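Local coordinates for vanadium-dependent haloperoxidase (Zobellia galactanivorans, PDB 4CIT), which probably oxidises iodide with hydrogen peroxide, being a marine bacterial iodoperoxidase with vanadate bound in its active site, at residues 416-420 with 421-425; 256-259 with 260-264. All coordinates share one frame; numbering follows the deposited sequence.

Followed from the N terminus, the chain comes first to contact 2, where residues 256-259 lead out of the loop after helix 235-253 and start the short helix 258-266. Contact 1 arises much later: residues 416-420 are the last turn of helix 407-420, and the loop 421-425 leads on into helix 426-446. Each contact is local, one at the start of a helix and the other at an end, so they stand in series and neither nests nor crosses. In space they meet: Ile262 CG2 of contact 2 lies 3.5 Å from Ser417 CB of contact 1, packing helix 258-266 against helix 407-420, whose last turn provides Arg418 to hold vanadate oxygens, the loop beyond it giving the histidine that binds vanadium.

Contact 1: 416-420 with 421-425; sequences ISRMY and GGIHY. With VO4 (vanadate ion), chain B; VO4 (vanadate ion), chain D; VO4 (vanadate ion), chain F.
Arg418 reaches from the last turn of its helix to His424 and the vanadate. Arg418 CB touches His424 CD2 at 3.6 Å. With CG beside the backbone N (chi1 -46°) and further bends at chi2 and chi3, the chain curls so that CG and CD pass close to vanadate oxygen O2 (chain D). At the tip, Arg418 NE donates to O2 (chain D) at 3.0 Å and its NH2 to O4 (chain F) at 3.1 Å, the latter nearly straight at 162°. The methyl CD1 of Ile423 packs over the centre of one face of the Arg418 guanidinium, 3.7 Å from CZ, while NH1 forms a salt bridge with Asp267.

The helix ends in a Schellman motif. Gly422 has positive phi and its N donates to Met419 O at 3.1 Å; Ile423 N and His424 N give weaker bonds to Arg418 O. The turn thus delivers His424, and its NE2 binds vanadium at 2.2 Å. On the other side of the imidazole, ND1 is hydrogen-bonded to Glu363, which helps fix the ring's rotation.

Such a histidine-bound vanadate among basic side chains is characteristic of vanadium haloperoxidases, which share the PAP2 fold with acid phosphatases. Two guanidinium bonds would offset negative charge on the vanadate oxygens and could make vanadium more electrophilic toward peroxide.

Contact 2: 256-259 with 260-264; sequences SSEE and IQIAR
Gln261 turns its CG beside the backbone N (chi1 -70°) and stays extended at chi2, 180°, which carries its amide back along the helix start to Ser256. There Gln261 NE2 donates to Ser256 O at 3.3 Å, approaching almost head-on to the carbonyl and with the oxygen lying in the plane of the amide. A second conformer of Gln261 is also deposited, so this bond and the approach to Glu258 hold for one of two modelled states and are less certain. Glu258, by contrast, sets CG anti to its backbone N and bends at chi2, bringing Glu258 OE1 to within 3.4 Å of Gln261 CD. The two side chains cross at about a right angle, and their carboxylate and amide planes are nearly perpendicular. The other carboxylate oxygen, OE2, forms a salt bridge with Arg402 of strand 402-404, while Glu258 CG rests 3.8 Å from Ile262 CD1.

This is the N-terminal cap of helix 258-266. Ser257 holds the N-cap position, and its OG receives a weak bond from Ile260 N at 3.5 Å. The same hydroxyl donates to Glu259 OE1 on the anti lone pair, so one small group serves both a backbone N-H of the first turn and a carboxylate. Ser257 O also takes weak bonds from Ile260 N and Gln261 N. Regular helical bonding follows, with Ile262 N donating to Glu258 O and Ala263 N to Glu259 O, each at 2.9 Å.

The two isoleucines pack on different neighbours. Ile260, whose CG1 lies alongside Ser257 OG, packs on Ile250 of helix 235-253, whereas Ile262 meets Glu413, Ser417 and Tyr420 on helix 407-420 and also touches Arg402.

Contact 1: 416-420 with 421-425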
loop_
_atom_site.group_PDB
_atom_site.type_symbol
_atom_site.label_atom_id
_atom_site.label_comp_id
_atom_site.label_asym_id
_atom_site.label_seq_id
_atom_site.Cartn_x
_atom_site.Cartn_y
_atom_site.Cartn_z
ATOM N N ILE A 416 14.814 -0.848 8.278
ATOM C CA ILE A 416 15.587 -1.094 9.505
ATOM C C ILE A 416 14.745 -0.985 10.759
ATOM O O ILE A 416 15.106 -1.601 11.765
ATOM C CB ILE A 416 16.853 -0.204 9.604
ATOM C CG1 ILE A 416 17.903 -0.843 10.570
ATOM C CG2 ILE A 416 16.571 1.228 10.019
ATOM C CD1 ILE A 416 18.481 -2.132 10.056
ATOM N N SER A 417 13.600 -0.305 10.696
ATOM C CA SER A 417 12.686 -0.250 11.852
ATOM C C SER A 417 12.257 -1.626 12.267
ATOM O O SER A 417 11.963 -1.822 13.433
ATOM C CB SER A 417 11.473 0.592 11.573
ATOM O OG SER A 417 10.573 -0.112 10.778
ATOM N N ARG A 418 12.215 -2.572 11.317
ATOM C CA ARG A 418 11.830 -3.953 11.631
ATOM C C ARG A 418 12.901 -4.751 12.393
ATOM O O ARG A 418 12.522 -5.695 13.068
ATOM C CB ARG A 418 11.400 -4.712 10.377
ATOM C CG ARG A 418 10.450 -3.893 9.515
ATOM C CD ARG A 418 9.233 -3.355 10.230
ATOM N NE ARG A 418 8.188 -4.414 10.407
ATOM C CZ ARG A 418 7.164 -4.376 11.234
ATOM N NH1 ARG A 418 6.964 -3.372 12.073
ATOM N NH2 ARG A 418 6.248 -5.404 11.227
ATOM N N MET A 419 14.155 -4.332 12.278
ATOM C CA MET A 419 15.254 -4.902 13.071
ATOM C C MET A 419 15.172 -4.342 14.464
ATOM O O MET A 419 15.185 -5.138 15.464
ATOM C CB MET A 419 16.619 -4.588 12.439
ATOM C CG MET A 419 17.772 -4.993 13.352
ATOM S SD MET A 419 17.919 -6.745 13.735
ATOM C CE MET A 419 17.952 -7.361 12.015
ATOM N N TYR A 420 14.998 -3.014 14.562
ATOM C CA TYR A 420 14.799 -2.419 15.912
ATOM C C TYR A 420 13.598 -2.977 16.561
ATOM O O TYR A 420 13.547 -3.061 17.794
ATOM C CB TYR A 420 14.631 -0.925 15.818
ATOM C CG TYR A 420 15.745 -0.172 15.092
ATOM C CD1 TYR A 420 17.053 -0.617 15.124
ATOM C CD2 TYR A 420 15.492 1.072 14.475
ATOM C CE1 TYR A 420 18.092 0.100 14.505
ATOM C CE2 TYR A 420 16.516 1.783 13.842
ATOM C CZ TYR A 420 17.782 1.310 13.869
ATOM O OH TYR A 420 18.824 2.007 13.301
ATOM N N GLY A 421 12.583 -3.326 15.750
ATOM C CA GLY A 421 11.379 -3.851 16.302
ATOM C C GLY A 421 11.388 -5.292 16.814
ATOM O O GLY A 421 10.428 -5.690 17.533
ATOM N N GLY A 422 12.411 -6.066 16.469
ATOM C CA GLY A 422 12.589 -7.456 16.936
ATOM C C GLY A 422 11.767 -8.473 16.256
ATOM O O GLY A 422 11.632 -9.575 16.759
ATOM N N ILE A 423 11.214 -8.128 15.062
ATOM C CA ILE A 423 10.298 -9.027 14.376
ATOM C C ILE A 423 10.777 -9.584 13.032
ATOM O O ILE A 423 10.140 -10.427 12.455
ATOM C CB ILE A 423 8.850 -8.438 14.257
ATOM C CG1 ILE A 423 8.794 -7.292 13.267
ATOM C CG2 ILE A 423 8.331 -8.124 15.657
ATOM C CD1 ILE A 423 9.304 -5.982 13.747
ATOM N N HIS A 424 11.852 -9.043 12.496
ATOM C CA HIS A 424 12.503 -9.547 11.264
ATOM C C HIS A 424 13.946 -9.752 11.456
ATOM O O HIS A 424 14.629 -8.949 12.089
ATOM C CB HIS A 424 12.272 -8.603 10.053
ATOM C CG HIS A 424 10.908 -8.727 9.422
ATOM N ND1 HIS A 424 10.463 -9.855 8.783
ATOM C CD2 HIS A 424 9.859 -7.861 9.416
ATOM C CE1 HIS A 424 9.229 -9.650 8.337
ATOM N NE2 HIS A 424 8.833 -8.450 8.720
ATOM N N TYR A 425 14.477 -10.763 10.779
ATOM C CA TYR A 425 15.936 -10.931 10.642
ATOM C C TYR A 425 16.488 -10.022 9.527
ATOM O O TYR A 425 15.762 -9.591 8.607
ATOM C CB TYR A 425 16.279 -12.393 10.252
ATOM C CG TYR A 425 15.591 -13.487 11.066
ATOM C CD1 TYR A 425 15.993 -13.827 12.302
ATOM C CD2 TYR A 425 14.478 -14.101 10.571
ATOM C CE1 TYR A 425 15.315 -14.819 13.073
ATOM C CE2 TYR A 425 13.807 -15.097 11.279
ATOM C CZ TYR A 425 14.212 -15.438 12.551
ATOM O OH TYR A 425 13.450 -16.416 13.169
HETATM V V VO4 B . 6.886 -7.593 8.371
HETATM O O2 VO4 D . 7.873 -6.063 7.969
HETATM O O4 VO4 F . 6.374 -8.088 9.781
#

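Contact 2: 256-259 with 260-264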
loop_
_atom_site.group_PDB
_atom_site.type_symbol
_atom_site.label_atom_id
_atom_site.label_comp_id
_atom_site.label_asym_id
_atom_site.label_seq_id
_atom_site.Cartn_x
_atom_site.Cartn_y
_atom_site.Cartn_z
ATOM N N SER A 256 13.937 6.463 26.017
ATOM C CA SER A 256 14.289 7.586 25.136
ATOM C C SER A 256 14.630 7.202 23.647
ATOM O O SER A 256 14.362 7.988 22.700
ATOM C CB SER A 256 15.491 8.335 25.755
ATOM O OG SER A 256 16.327 7.428 26.459
ATOM N N SER A 257 15.189 6.000 23.460
ATOM C CA SER A 257 16.097 5.747 22.336
ATOM C C SER A 257 15.428 6.003 21.002
ATOM O O SER A 257 14.232 5.827 20.831
ATOM C CB SER A 257 16.740 4.376 22.440
ATOM O OG SER A 257 16.062 3.379 21.713
ATOM N N GLU A 258 16.213 6.486 20.083
ATOM C CA GLU A 258 15.726 6.794 18.774
ATOM C C GLU A 258 15.210 5.521 18.102
ATOM O O GLU A 258 14.219 5.566 17.330
ATOM C CB GLU A 258 16.836 7.454 18.022
ATOM C CG GLU A 258 16.611 7.737 16.544
ATOM C CD GLU A 258 15.668 8.877 16.243
ATOM O OE1 GLU A 258 14.881 9.251 17.140
ATOM O OE2 GLU A 258 15.721 9.382 15.081
ATOM N N GLU A 259 15.806 4.366 18.434
ATOM C CA GLU A 259 15.406 3.104 17.774
ATOM C C GLU A 259 14.009 2.710 18.073
ATOM O O GLU A 259 13.236 2.193 17.224
ATOM C CB GLU A 259 16.345 1.996 18.196
ATOM C CG GLU A 259 17.739 2.107 17.634
ATOM C CD GLU A 259 18.624 3.088 18.357
ATOM O OE1 GLU A 259 18.257 3.613 19.425
ATOM O OE2 GLU A 259 19.684 3.318 17.833
ATOM N N ILE A 260 13.594 2.978 19.317
ATOM C CA ILE A 260 12.282 2.672 19.693
ATOM C C ILE A 260 11.287 3.612 18.998
ATOM O O ILE A 260 10.229 3.179 18.522
ATOM C CB ILE A 260 12.061 2.786 21.200
ATOM C CG1 ILE A 260 12.764 1.663 21.888
ATOM C CG2 ILE A 260 10.604 2.651 21.549
ATOM C CD1 ILE A 260 12.541 1.751 23.399
ATOM N N GLN A 261 11.649 4.866 18.862
ATOM C CA GLN A 261 10.797 5.848 18.094
ATOM C C GLN A 261 10.620 5.433 16.646
ATOM O O GLN A 261 9.555 5.586 16.088
ATOM C CB GLN A 261 11.472 7.230 18.020
ATOM C CG GLN A 261 11.541 7.986 19.325
ATOM C CD GLN A 261 12.224 9.341 19.189
ATOM O OE1 GLN A 261 11.884 10.168 18.319
ATOM N NE2 GLN A 261 13.224 9.582 20.065
ATOM N N ILE A 262 11.687 4.928 16.053
ATOM C CA ILE A 262 11.694 4.515 14.615
ATOM C C ILE A 262 10.827 3.287 14.483
ATOM O O ILE A 262 9.969 3.206 13.615
ATOM C CB ILE A 262 13.111 4.331 14.107
ATOM C CG1 ILE A 262 13.805 5.735 13.999
ATOM C CG2 ILE A 262 13.096 3.471 12.829
ATOM C CD1 ILE A 262 15.310 5.725 13.658
ATOM N N ALA A 263 11.000 2.296 15.381
ATOM C CA ALA A 263 10.188 1.083 15.353
ATOM C C ALA A 263 8.692 1.415 15.432
ATOM O O ALA A 263 7.893 0.874 14.690
ATOM C CB ALA A 263 10.564 0.121 16.497
ATOM N N ARG A 264 8.307 2.284 16.375
ATOM C CA ARG A 264 6.907 2.628 16.566
ATOM C C ARG A 264 6.390 3.443 15.406
ATOM O O ARG A 264 5.257 3.236 15.008
ATOM C CB ARG A 264 6.731 3.373 17.899
ATOM C CG ARG A 264 6.997 2.440 19.062
ATOM C CD ARG A 264 6.713 2.989 20.458
ATOM N NE ARG A 264 6.986 1.884 21.429
ATOM C CZ ARG A 264 7.202 2.035 22.733
ATOM N NH1 ARG A 264 7.182 3.239 23.276
ATOM N NH2 ARG A 264 7.485 0.978 23.479
#